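Long-range contacts in probable fumarate reductase Ifc3 (Shewanella frigidimarina, PDB 1QO8), which catalyses the essentially one-way reduction of fumarate to succinate in vitro, using a bound FAD and four covalently attached c-type hemes, and may also serve electron transport to ferric iron: residues A[282-287]-A[522-527]; A[392-397]-A[475-480]; A[227-232]-A[239-244]; A[320-325]-A[354-359]. All coordinates share one frame; numbering follows the deposited sequence.

All four contacts lie in the FAD-binding, flavoprotein part of the chain. Contact 3 closes first, within a short hairpin; contact 1 then spans 234 residues, and contacts 4 and 2 follow in that order inside this span. Contacts 1 and 2 sit on opposite sides of the chain's centre, their own centres about 50 Å apart. Contact 1 joins the sheet of strand 284-291 to the parallel sheet ending in strand 524-526, whereas contact 4 involves strand 357-364 of a third sheet. Contacts 3 and 4, about 9 Å apart at their nearest atoms, flank the flavin region, and contact 2 leads into the helix that starts at Arg397, probably the proton donor, as in relatives.

Contact 1 of 4, residues A[282-287]-A[522-527]; sequences HSVVGA and DGLFAA
Val284 N gives its hydrogen to Asp522 O at 2.8 Å, the donor lying almost straight out from the carbonyl (C=O...N angle 177°). Beside this backbone bond, Ser283 OG donates to Asp522 OD2; the modelled separation is very short, so its exact length deserves little weight. The carboxylate gets there because Asp522 holds CG anti to its own N (chi1 -174°), which swings OD2 across to the serine hydroxyl. Its other oxygen, OD1, is held by His562 of helix 543-563, while Ser283 N is tied back to Asn279. Two sheets of the FAD-binding domain meet here. Strand 284-291 runs in the middle of a four-stranded mixed sheet, and strand 524-526 is an outer strand of the five-stranded parallel sheet; the chain turns a corner at Asp522 and Gly523 before entering it. Gly523 passes close to Val284, its CA 3.9 Å from Val284 O, and its backbone angles are ones that call for glycine. Farther along, Val284 reaches Leu524 with one branch: CG2, beside the valine's own N, lies 3.8 Å from Leu524 CG and 4.0 Å from Leu524 CB. The two side chains cross obliquely. Val304 packs on Val284 and Leu306 on Leu524, both from strand 303-306, the neighbour of strand 524-526 in the parallel sheet.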
loop_
_atom_site.group_PDB
_atom_site.type_symbol
_atom_site.label_atom_id
_atom_site.label_comp_id
_atom_site.label_asym_id
_atom_site.label_seq_id
_atom_site.Cartn_x
_atom_site.Cartn_y
_atom_site.Cartn_z
ATOM N N HIS A 282 9.730 -10.620 -19.807
ATOM C CA HIS A 282 9.716 -10.130 -18.437
ATOM C C HIS A 282 11.114 -9.863 -17.871
ATOM O O HIS A 282 11.313 -10.103 -16.692
ATOM C CB HIS A 282 9.010 -11.118 -17.496
ATOM C CG HIS A 282 7.546 -11.184 -17.791
ATOM N ND1 HIS A 282 6.952 -12.360 -18.209
ATOM C CD2 HIS A 282 6.579 -10.236 -17.771
ATOM C CE1 HIS A 282 5.669 -12.146 -18.414
ATOM N NE2 HIS A 282 5.424 -10.870 -18.174
ATOM N N SER A 283 12.047 -9.398 -18.675
ATOM C CA SER A 283 13.402 -9.165 -18.252
ATOM C C SER A 283 13.665 -7.659 -18.219
ATOM O O SER A 283 13.256 -7.023 -19.183
ATOM C CB SER A 283 14.451 -9.766 -19.197
ATOM O OG SER A 283 14.720 -11.081 -18.755
ATOM N N VAL A 284 14.274 -7.198 -17.126
ATOM C CA VAL A 284 14.660 -5.782 -17.120
ATOM C C VAL A 284 15.920 -5.706 -17.976
ATOM O O VAL A 284 16.808 -6.525 -17.711
ATOM C CB VAL A 284 14.967 -5.217 -15.713
ATOM C CG1 VAL A 284 15.613 -3.845 -15.815
ATOM C CG2 VAL A 284 13.688 -5.168 -14.906
ATOM N N VAL A 285 15.902 -4.799 -18.932
ATOM C CA VAL A 285 17.069 -4.675 -19.808
ATOM C C VAL A 285 17.572 -3.240 -19.897
ATOM O O VAL A 285 18.419 -3.043 -20.774
ATOM C CB VAL A 285 16.776 -5.143 -21.249
ATOM C CG1 VAL A 285 16.554 -6.658 -21.290
ATOM C CG2 VAL A 285 15.599 -4.410 -21.881
ATOM N N GLY A 286 17.232 -2.333 -19.003
ATOM C CA GLY A 286 17.967 -1.021 -18.993
ATOM C C GLY A 286 16.893 -0.031 -18.497
ATOM O O GLY A 286 15.978 -0.505 -17.822
ATOM N N ALA A 287 17.008 1.256 -18.812
ATOM C CA ALA A 287 16.155 2.194 -18.074
ATOM C C ALA A 287 16.250 3.486 -18.840
ATOM O O ALA A 287 17.303 3.671 -19.456
ATOM C CB ALA A 287 16.836 2.373 -16.682
ATOM N N ASP A 522 14.185 -10.972 -13.472
ATOM C CA ASP A 522 15.405 -11.146 -14.210
ATOM C C ASP A 522 16.071 -9.823 -14.573
ATOM O O ASP A 522 15.494 -9.035 -15.323
ATOM C CB ASP A 522 15.063 -11.878 -15.557
ATOM C CG ASP A 522 16.385 -12.199 -16.267
ATOM O OD1 ASP A 522 17.215 -12.913 -15.674
ATOM O OD2 ASP A 522 16.564 -11.678 -17.390
ATOM N N GLY A 523 17.259 -9.550 -14.073
ATOM C CA GLY A 523 17.906 -8.249 -14.358
ATOM C C GLY A 523 17.743 -7.192 -13.264
ATOM O O GLY A 523 18.363 -6.102 -13.420
ATOM N N LEU A 524 16.913 -7.344 -12.253
ATOM C CA LEU A 524 16.555 -6.246 -11.329
ATOM C C LEU A 524 16.972 -6.514 -9.880
ATOM O O LEU A 524 16.639 -7.551 -9.324
ATOM C CB LEU A 524 15.056 -5.987 -11.264
ATOM C CG LEU A 524 14.468 -4.592 -11.196
ATOM C CD1 LEU A 524 13.206 -4.483 -10.367
ATOM C CD2 LEU A 524 15.396 -3.441 -10.858
ATOM N N PHE A 525 17.758 -5.646 -9.249
ATOM C CA PHE A 525 18.228 -5.822 -7.859
ATOM C C PHE A 525 17.942 -4.552 -7.057
ATOM O O PHE A 525 17.675 -3.517 -7.669
ATOM C CB PHE A 525 19.730 -6.130 -7.814
ATOM C CG PHE A 525 20.098 -7.374 -8.617
ATOM C CD1 PHE A 525 20.305 -7.273 -9.990
ATOM C CD2 PHE A 525 20.151 -8.599 -8.017
ATOM C CE1 PHE A 525 20.570 -8.400 -10.733
ATOM C CE2 PHE A 525 20.425 -9.750 -8.767
ATOM C CZ PHE A 525 20.656 -9.635 -10.137
ATOM N N ALA A 526 18.034 -4.571 -5.736
ATOM C CA ALA A 526 17.737 -3.337 -4.986
ATOM C C ALA A 526 18.394 -3.456 -3.600
ATOM O O ALA A 526 18.619 -4.579 -3.135
ATOM C CB ALA A 526 16.257 -3.051 -4.908
ATOM N N ALA A 527 18.733 -2.314 -3.047
ATOM C CA ALA A 527 19.313 -2.214 -1.714
ATOM C C ALA A 527 19.038 -0.893 -1.036
ATOM O O ALA A 527 18.848 0.121 -1.727
ATOM C CB ALA A 527 20.828 -2.465 -1.772
#

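Contact 2 of 4, residues A[392-397]-A[475-480]; sequences SELTTR and FGRADM
Arg477, fully stretched, runs across a tight turn and meets the hydroxyl of Ser392, the side chain of Leu394 and the carboxylate of Glu393. It keeps CG anti to its backbone N (chi1 -177°) and stays extended out to NE, so the start of the chain passes Ser392 OG and the guanidinium ends between Glu393 and Leu394. The salt bridge at its end is loose: Arg477 NH1 to Glu393 OE1 measures 3.3 Å, with a weak hydrogen bond bent to 132° and the two planes 40° apart. Each partner is also held from elsewhere, Glu393 OE1 by Arg389 and Arg477 NH1 by the carbonyl of Ala380. Residues 392-395 form a type I beta turn, and Ser392 OG accepts from Leu394 N at 3.1 Å, making an ST turn at its start. Ser392 O takes both Thr395 N and Thr395 OG1. Thr396 then occupies the N-cap of helix 397-405, whose first residue, Arg397, is probably the proton donor, as in relatives. Leu394 crosses the arginine at about a right angle: its CD1 lies 3.9 Å from Arg477 CG and its CD2 3.8 Å from Arg477 NH2. Arg477 NE turns back to its own segment, donating to Asp479 O at 2.8 Å. At the far end Phe475 CB packs 3.5 Å from Ser392 N, and a water bridges that same nitrogen to Phe475 O.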
loop_
_atom_site.group_PDB
_atom_site.type_symbol
_atom_site.label_atom_id
_atom_site.label_comp_id
_atom_site.label_asym_id
_atom_site.label_seq_id
_atom_site.Cartn_x
_atom_site.Cartn_y
_atom_site.Cartn_z
ATOM N N SER A 392 2.110 16.812 28.568
ATOM C CA SER A 392 3.394 16.719 29.228
ATOM C C SER A 392 4.555 16.587 28.216
ATOM O O SER A 392 4.466 15.703 27.363
ATOM C CB SER A 392 3.428 15.501 30.119
ATOM O OG SER A 392 4.736 15.241 30.648
ATOM N N GLU A 393 5.651 17.276 28.519
ATOM C CA GLU A 393 6.797 17.232 27.568
ATOM C C GLU A 393 7.516 15.923 27.699
ATOM O O GLU A 393 8.349 15.557 26.864
ATOM C CB GLU A 393 7.668 18.409 27.831
ATOM C CG GLU A 393 7.043 19.752 27.462
ATOM C CD GLU A 393 6.178 20.334 28.593
ATOM O OE1 GLU A 393 5.965 19.611 29.603
ATOM O OE2 GLU A 393 5.770 21.503 28.440
ATOM N N LEU A 394 7.297 15.194 28.822
ATOM C CA LEU A 394 7.837 13.837 28.909
ATOM C C LEU A 394 6.874 12.733 28.483
ATOM O O LEU A 394 7.255 11.597 28.799
ATOM C CB LEU A 394 8.302 13.581 30.371
ATOM C CG LEU A 394 9.131 14.697 30.988
ATOM C CD1 LEU A 394 9.557 14.346 32.428
ATOM C CD2 LEU A 394 10.381 15.092 30.159
ATOM N N THR A 395 5.789 12.913 27.713
ATOM C CA THR A 395 5.083 11.786 27.191
ATOM C C THR A 395 5.941 10.931 26.228
ATOM O O THR A 395 7.070 11.274 25.903
ATOM C CB THR A 395 3.916 12.118 26.250
ATOM O OG1 THR A 395 3.878 13.492 25.850
ATOM C CG2 THR A 395 2.637 11.493 26.597
ATOM N N THR A 396 5.316 9.874 25.703
ATOM C CA THR A 396 5.977 9.025 24.722
ATOM C C THR A 396 6.022 9.797 23.404
ATOM O O THR A 396 5.203 10.694 23.170
ATOM C CB THR A 396 5.159 7.728 24.445
ATOM O OG1 THR A 396 3.890 8.280 23.992
ATOM C CG2 THR A 396 4.820 6.920 25.705
ATOM N N ARG A 397 6.768 9.252 22.446
ATOM C CA ARG A 397 6.983 9.989 21.191
ATOM C C ARG A 397 5.700 9.976 20.371
ATOM O O ARG A 397 5.358 10.968 19.752
ATOM C CB ARG A 397 8.076 9.354 20.353
ATOM C CG ARG A 397 9.343 9.116 21.123
ATOM C CD ARG A 397 10.174 8.128 20.310
ATOM N NE ARG A 397 11.416 7.864 21.036
ATOM C CZ ARG A 397 12.566 7.989 20.351
ATOM N NH1 ARG A 397 12.476 8.396 19.074
ATOM N NH2 ARG A 397 13.740 7.743 20.924
ATOM N N PHE A 475 -0.695 19.065 33.390
ATOM C CA PHE A 475 -0.431 17.914 32.574
ATOM C C PHE A 475 0.322 16.783 33.223
ATOM O O PHE A 475 0.540 15.771 32.506
ATOM C CB PHE A 475 0.299 18.273 31.213
ATOM C CG PHE A 475 -0.584 19.167 30.380
ATOM C CD1 PHE A 475 -1.680 18.612 29.719
ATOM C CD2 PHE A 475 -0.420 20.516 30.356
ATOM C CE1 PHE A 475 -2.550 19.411 28.981
ATOM C CE2 PHE A 475 -1.253 21.330 29.618
ATOM C CZ PHE A 475 -2.375 20.788 28.957
ATOM N N GLY A 476 0.701 16.851 34.510
ATOM C CA GLY A 476 1.264 15.615 35.082
ATOM C C GLY A 476 2.742 15.463 34.799
ATOM O O GLY A 476 3.257 14.363 35.060
ATOM N N ARG A 477 3.456 16.451 34.193
ATOM C CA ARG A 477 4.905 16.112 33.978
ATOM C C ARG A 477 5.517 15.720 35.319
ATOM O O ARG A 477 5.412 16.595 36.188
ATOM C CB ARG A 477 5.527 17.437 33.517
ATOM C CG ARG A 477 7.018 17.253 33.170
ATOM C CD ARG A 477 7.478 18.654 32.631
ATOM N NE ARG A 477 8.912 18.427 32.348
ATOM C CZ ARG A 477 9.639 19.040 31.411
ATOM N NH1 ARG A 477 9.087 20.015 30.657
ATOM N NH2 ARG A 477 10.915 18.649 31.303
ATOM N N ALA A 478 6.175 14.625 35.560
ATOM C CA ALA A 478 6.718 14.215 36.833
ATOM C C ALA A 478 8.010 14.915 37.271
ATOM O O ALA A 478 8.395 14.934 38.470
ATOM C CB ALA A 478 7.041 12.693 36.750
ATOM N N ASP A 479 8.748 15.436 36.280
ATOM C CA ASP A 479 10.092 15.954 36.598
ATOM C C ASP A 479 10.235 17.268 35.873
ATOM O O ASP A 479 10.227 17.372 34.615
ATOM C CB ASP A 479 11.166 14.899 36.294
ATOM C CG ASP A 479 12.520 15.628 36.145
ATOM O OD1 ASP A 479 12.895 16.516 36.966
ATOM O OD2 ASP A 479 13.259 15.324 35.173
ATOM N N MET A 480 10.325 18.357 36.660
ATOM C CA MET A 480 10.462 19.714 36.214
ATOM C C MET A 480 11.729 20.418 36.707
ATOM O O MET A 480 11.824 21.124 37.698
ATOM C CB MET A 480 9.189 20.518 36.463
ATOM C CG MET A 480 7.903 19.690 36.044
ATOM S SD MET A 480 6.525 20.715 36.567
ATOM C CE MET A 480 6.163 19.675 38.036
HETATM O O HOH W 1 0.214 14.731 29.541
#

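Contact 3 of 4, residues A[227-232]-A[239-244]; sequences DLKRSG and THRPHG
Strands 227-229 and 239-241 form an antiparallel beta hairpin, with 239-241 in the middle of a three-stranded sheet that strand 167-168 completes, beside the flavin. Leu228 and His240 face each other as a non-hydrogen-bonded pair, flanked by the hydrogen-bonded pairs Asp227-Arg241 and Lys229-Thr239. In the latter, Lys229 N to Thr239 O and Thr239 N to Lys229 O are both 3.0 Å. Leu228 sets its CD1 over one face of the His240 imidazole, 4.1 Å from the centroid and 15° off the normal, a CH-pi contact. The two ring nitrogens are engaged elsewhere, NE2 by Thr172 and ND1 by Met167 O, which fixes how the ring is turned. Asp227, Lys229, Thr239 and Arg241 project from the other face of the hairpin. There the extended Arg241 lies alongside Asp227, and its NH1 meets Lys229 CB edge-on, in the guanidinium plane, at 3.4 Å. Thr239 CG2 lies above one face of the same guanidinium, toward its rim. Lys229 bends at its last torsion (chi4 82°), bringing NZ back to Asp227 OD1 for a salt bridge of 3.3 Å whose hydrogen bond is weak. Past the strands, Ser231 OG and Thr239 OG1 lie 2.7 Å apart, and a water links Thr239 OG1 to Ser231 N. Asn168 also bonds Thr239 OG1. With Asp227 OD1 4.7 Å from Arg241 NH1, the carboxylate probably balances part of the positive charge of Lys229 and Arg241; the Arg241 side chain lies beside Gly165 and Gly166, which bind FAD, and Gly165 probably also contacts the substrate, as in relatives.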
loop_
_atom_site.group_PDB
_atom_site.type_symbol
_atom_site.label_atom_id
_atom_site.label_comp_id
_atom_site.label_asym_id
_atom_site.label_seq_id
_atom_site.Cartn_x
_atom_site.Cartn_y
_atom_site.Cartn_z
ATOM N N ASP A 227 34.340 5.198 17.358
ATOM C CA ASP A 227 33.535 5.478 18.528
ATOM C C ASP A 227 32.409 4.443 18.621
ATOM O O ASP A 227 31.822 4.062 17.609
ATOM C CB ASP A 227 33.019 6.890 18.568
ATOM C CG ASP A 227 32.072 7.470 19.601
ATOM O OD1 ASP A 227 30.811 7.333 19.565
ATOM O OD2 ASP A 227 32.496 8.278 20.490
ATOM N N LEU A 228 32.187 3.933 19.833
ATOM C CA LEU A 228 31.180 2.903 20.065
ATOM C C LEU A 228 30.163 3.392 21.092
ATOM O O LEU A 228 30.525 3.732 22.226
ATOM C CB LEU A 228 31.796 1.583 20.553
ATOM C CG LEU A 228 30.809 0.449 20.824
ATOM C CD1 LEU A 228 30.174 -0.108 19.556
ATOM C CD2 LEU A 228 31.459 -0.740 21.558
ATOM N N LYS A 229 28.891 3.408 20.746
ATOM C CA LYS A 229 27.829 3.843 21.602
ATOM C C LYS A 229 26.617 2.897 21.427
ATOM O O LYS A 229 26.548 2.027 20.559
ATOM C CB LYS A 229 27.274 5.269 21.344
ATOM C CG LYS A 229 28.262 6.367 21.783
ATOM C CD LYS A 229 27.537 7.710 21.869
ATOM C CE LYS A 229 28.331 8.734 22.680
ATOM N NZ LYS A 229 29.367 9.354 21.783
ATOM N N ARG A 230 25.692 3.189 22.358
ATOM C CA ARG A 230 24.509 2.418 22.468
ATOM C C ARG A 230 23.391 3.224 21.839
ATOM O O ARG A 230 23.361 4.432 22.079
ATOM C CB ARG A 230 24.114 2.093 23.940
ATOM C CG ARG A 230 22.902 1.132 23.852
ATOM C CD ARG A 230 22.632 0.389 25.143
ATOM N NE ARG A 230 23.765 -0.326 25.685
ATOM C CZ ARG A 230 23.723 -0.906 26.889
ATOM N NH1 ARG A 230 22.609 -0.852 27.634
ATOM N NH2 ARG A 230 24.767 -1.559 27.375
ATOM N N SER A 231 22.520 2.535 21.107
ATOM C CA SER A 231 21.374 3.206 20.557
ATOM C C SER A 231 20.097 2.478 21.019
ATOM O O SER A 231 20.154 1.290 21.322
ATOM C CB SER A 231 21.340 3.070 19.025
ATOM O OG SER A 231 22.389 3.749 18.390
ATOM N N GLY A 232 19.025 3.216 20.880
ATOM C CA GLY A 232 17.693 2.803 21.276
ATOM C C GLY A 232 17.295 1.468 20.716
ATOM O O GLY A 232 17.581 1.163 19.559
ATOM N N THR A 239 26.719 0.572 17.921
ATOM C CA THR A 239 26.648 1.655 16.959
ATOM C C THR A 239 28.015 2.312 16.788
ATOM O O THR A 239 28.507 2.858 17.775
ATOM C CB THR A 239 25.609 2.649 17.532
ATOM O OG1 THR A 239 24.332 2.037 17.762
ATOM C CG2 THR A 239 25.461 3.809 16.540
ATOM N N HIS A 240 28.636 2.242 15.621
ATOM C CA HIS A 240 29.950 2.740 15.294
ATOM C C HIS A 240 29.838 4.055 14.493
ATOM O O HIS A 240 29.018 4.108 13.595
ATOM C CB HIS A 240 30.694 1.721 14.470
ATOM C CG HIS A 240 30.789 0.354 15.066
ATOM N ND1 HIS A 240 29.717 -0.479 15.273
ATOM C CD2 HIS A 240 31.891 -0.315 15.520
ATOM C CE1 HIS A 240 30.120 -1.609 15.835
ATOM N NE2 HIS A 240 31.432 -1.525 15.971
ATOM N N ARG A 241 30.527 5.089 14.953
ATOM C CA ARG A 241 30.594 6.435 14.534
ATOM C C ARG A 241 32.098 6.826 14.476
ATOM O O ARG A 241 32.932 6.184 15.097
ATOM C CB ARG A 241 29.972 7.378 15.561
ATOM C CG ARG A 241 28.502 7.472 15.750
ATOM C CD ARG A 241 28.026 8.566 16.696
ATOM N NE ARG A 241 26.549 8.459 16.765
ATOM C CZ ARG A 241 25.835 7.761 17.645
ATOM N NH1 ARG A 241 26.269 6.945 18.595
ATOM N NH2 ARG A 241 24.501 7.841 17.543
ATOM N N PRO A 242 32.449 7.828 13.731
ATOM C CA PRO A 242 33.824 8.327 13.595
ATOM C C PRO A 242 34.318 8.755 14.974
ATOM O O PRO A 242 33.542 9.316 15.747
ATOM C CB PRO A 242 33.739 9.546 12.642
ATOM C CG PRO A 242 32.438 9.228 11.904
ATOM C CD PRO A 242 31.511 8.711 12.985
ATOM N N HIS A 243 35.558 8.468 15.298
ATOM C CA HIS A 243 36.103 8.910 16.597
ATOM C C HIS A 243 35.820 10.376 16.812
ATOM O O HIS A 243 34.904 10.805 17.551
ATOM C CB HIS A 243 37.617 8.700 16.654
ATOM C CG HIS A 243 38.199 8.911 18.032
ATOM N ND1 HIS A 243 39.529 9.214 18.226
ATOM C CD2 HIS A 243 37.608 8.876 19.259
ATOM C CE1 HIS A 243 39.721 9.332 19.534
ATOM N NE2 HIS A 243 38.574 9.140 20.190
ATOM N N GLY A 244 36.609 11.257 16.252
ATOM C CA GLY A 244 36.094 12.678 16.380
ATOM C C GLY A 244 35.802 13.043 14.903
ATOM O O GLY A 244 35.422 12.141 14.126
HETATM O O HOH W 2 23.875 -0.103 20.084
#

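Contact 4 of 4, residues A[320-325]-A[354-359]; sequences YYRPTM and IDWVQA
Arg322 has CG anti to its carbonyl carbon and bends at chi2 (-73°), and Asp355 answers with CG between its own N and carbonyl carbon (chi1 56°), so that guanidinium and carboxylate meet. Arg322 NH1 bonds Asp355 OD2 at 3.2 Å in a salt bridge, approaching from above the carboxylate plane with the two groups 70° apart. Asp355 O lies over the centre of the guanidinium, 3.1 Å from Arg322 CZ, but at angles too poor for a hydrogen bond. The group stands upright on Trp356: NH2 points into one face of the indole, the planes perpendicular, and Arg322 CZ is 4.6 Å from the centroid of the six-membered ring in a cation-pi contact. Three waters complete the polar network. One joins Arg322 NH2 to Asp355 OD2, another Arg322 NE to Val357 O, and a third links Tyr321 O with Asp355 OD2. Such a buried charge pair, closely hydrated, probably keeps both groups ionised. Around it the packing is apolar. Tyr321 CB sits 3.6 Å from Asp355 CB, and its hydroxyl end meets Ile354 CG1, with OH 3.4 Å away. Met325 curls at chi3 to lay CE 3.6 Å from Ala359 CB and 3.8 Å from Val357 CG1. The contact thus sets the end of helix 315-321 and the 3-10 turn 323-325 against residues 354-356 and the strand 357-364 that follows, which pairs with strand 489-505, while Tyr537 stacks on Trp356 and Leu516 of the second subunit packs against Arg322 and Trp356.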
loop_
_atom_site.group_PDB
_atom_site.type_symbol
_atom_site.label_atom_id
_atom_site.label_comp_id
_atom_site.label_asym_id
_atom_site.label_seq_id
_atom_site.Cartn_x
_atom_site.Cartn_y
_atom_site.Cartn_z
ATOM N N TYR A 320 -1.305 8.695 0.552
ATOM C CA TYR A 320 -1.986 7.465 0.220
ATOM C C TYR A 320 -1.803 6.321 1.207
ATOM O O TYR A 320 -2.723 5.531 1.494
ATOM C CB TYR A 320 -1.592 6.944 -1.180
ATOM C CG TYR A 320 -2.816 6.136 -1.649
ATOM C CD1 TYR A 320 -3.977 6.771 -2.095
ATOM C CD2 TYR A 320 -2.759 4.771 -1.539
ATOM C CE1 TYR A 320 -5.093 5.996 -2.478
ATOM C CE2 TYR A 320 -3.854 4.004 -1.931
ATOM C CZ TYR A 320 -4.993 4.616 -2.413
ATOM O OH TYR A 320 -6.041 3.811 -2.753
ATOM N N TYR A 321 -0.612 6.139 1.713
ATOM C CA TYR A 321 -0.273 5.034 2.598
ATOM C C TYR A 321 -0.576 5.433 4.038
ATOM O O TYR A 321 -0.899 4.590 4.870
ATOM C CB TYR A 321 1.202 4.667 2.436
ATOM C CG TYR A 321 1.634 4.079 1.108
ATOM C CD1 TYR A 321 0.824 3.091 0.539
ATOM C CD2 TYR A 321 2.764 4.477 0.398
ATOM C CE1 TYR A 321 1.177 2.485 -0.658
ATOM C CE2 TYR A 321 3.099 3.873 -0.813
ATOM C CZ TYR A 321 2.294 2.879 -1.349
ATOM O OH TYR A 321 2.590 2.250 -2.519
ATOM N N ARG A 322 -0.373 6.713 4.409
ATOM C CA ARG A 322 -0.417 7.137 5.801
ATOM C C ARG A 322 -1.011 8.535 5.875
ATOM O O ARG A 322 -0.323 9.504 6.230
ATOM C CB ARG A 322 1.007 7.197 6.443
ATOM C CG ARG A 322 1.601 5.840 6.791
ATOM C CD ARG A 322 0.833 5.317 8.050
ATOM N NE ARG A 322 1.386 4.010 8.445
ATOM C CZ ARG A 322 0.899 2.865 7.914
ATOM N NH1 ARG A 322 -0.096 2.956 7.051
ATOM N NH2 ARG A 322 1.433 1.698 8.289
ATOM N N PRO A 323 -2.289 8.716 5.525
ATOM C CA PRO A 323 -2.942 9.972 5.593
ATOM C C PRO A 323 -2.929 10.710 6.900
ATOM O O PRO A 323 -2.928 11.934 6.783
ATOM C CB PRO A 323 -4.429 9.728 5.141
ATOM C CG PRO A 323 -4.603 8.304 5.519
ATOM C CD PRO A 323 -3.284 7.607 5.347
ATOM N N THR A 324 -2.742 10.126 8.067
ATOM C CA THR A 324 -2.766 10.836 9.315
ATOM C C THR A 324 -1.377 11.464 9.556
ATOM O O THR A 324 -1.274 12.252 10.480
ATOM C CB THR A 324 -3.091 10.007 10.573
ATOM O OG1 THR A 324 -2.272 8.834 10.701
ATOM C CG2 THR A 324 -4.551 9.643 10.501
ATOM N N MET A 325 -0.417 11.129 8.694
ATOM C CA MET A 325 0.888 11.737 8.690
ATOM C C MET A 325 1.022 12.777 7.602
ATOM O O MET A 325 2.086 13.393 7.537
ATOM C CB MET A 325 1.993 10.677 8.542
ATOM C CG MET A 325 1.759 9.560 9.571
ATOM S SD MET A 325 2.939 8.197 9.325
ATOM C CE MET A 325 4.461 8.820 9.998
ATOM N N ILE A 354 4.616 -2.097 2.544
ATOM C CA ILE A 354 4.910 -0.930 1.699
ATOM C C ILE A 354 4.547 0.371 2.399
ATOM O O ILE A 354 5.156 1.460 2.310
ATOM C CB ILE A 354 4.190 -1.047 0.356
ATOM C CG1 ILE A 354 4.485 0.091 -0.619
ATOM C CG2 ILE A 354 2.675 -1.147 0.584
ATOM C CD1 ILE A 354 5.952 0.159 -1.082
ATOM N N ASP A 355 3.519 0.277 3.253
ATOM C CA ASP A 355 2.907 1.490 3.810
ATOM C C ASP A 355 3.503 1.869 5.175
ATOM O O ASP A 355 3.029 2.873 5.728
ATOM C CB ASP A 355 1.395 1.370 3.847
ATOM C CG ASP A 355 0.748 0.219 4.576
ATOM O OD1 ASP A 355 1.366 -0.857 4.653
ATOM O OD2 ASP A 355 -0.375 0.414 5.080
ATOM N N TRP A 356 4.577 1.289 5.634
ATOM C CA TRP A 356 5.068 1.461 7.016
ATOM C C TRP A 356 6.075 2.632 7.059
ATOM O O TRP A 356 7.075 2.544 6.325
ATOM C CB TRP A 356 5.617 0.164 7.662
ATOM C CG TRP A 356 4.414 -0.628 8.116
ATOM C CD1 TRP A 356 3.748 -1.592 7.412
ATOM C CD2 TRP A 356 3.706 -0.480 9.344
ATOM N NE1 TRP A 356 2.663 -2.069 8.114
ATOM C CE2 TRP A 356 2.613 -1.383 9.298
ATOM C CE3 TRP A 356 3.871 0.362 10.443
ATOM C CZ2 TRP A 356 1.686 -1.468 10.345
ATOM C CZ3 TRP A 356 2.931 0.289 11.466
ATOM C CH2 TRP A 356 1.894 -0.655 11.426
ATOM N N VAL A 357 5.640 3.744 7.634
ATOM C CA VAL A 357 6.375 5.002 7.683
ATOM C C VAL A 357 6.658 5.440 9.143
ATOM O O VAL A 357 5.863 5.405 10.103
ATOM C CB VAL A 357 5.622 6.107 6.932
ATOM C CG1 VAL A 357 6.350 7.461 6.932
ATOM C CG2 VAL A 357 5.317 5.626 5.492
ATOM N N GLN A 358 7.977 5.620 9.348
ATOM C CA GLN A 358 8.489 6.041 10.668
ATOM C C GLN A 358 8.662 7.553 10.631
ATOM O O GLN A 358 9.152 8.151 9.663
ATOM C CB GLN A 358 9.749 5.361 11.087
ATOM C CG GLN A 358 10.411 5.979 12.353
ATOM C CD GLN A 358 11.764 5.303 12.398
ATOM O OE1 GLN A 358 12.682 5.703 11.702
ATOM N NE2 GLN A 358 11.843 4.244 13.187
ATOM N N ALA A 359 8.237 8.107 11.775
ATOM C CA ALA A 359 8.373 9.565 11.920
ATOM C C ALA A 359 9.168 9.956 13.156
ATOM O O ALA A 359 9.205 9.196 14.093
ATOM C CB ALA A 359 6.982 10.170 12.140
HETATM O O HOH W 3 -2.167 2.199 4.092
HETATM O O HOH W 4 3.486 3.906 10.051
HETATM O O HOH W 5 -0.035 -0.675 7.517
#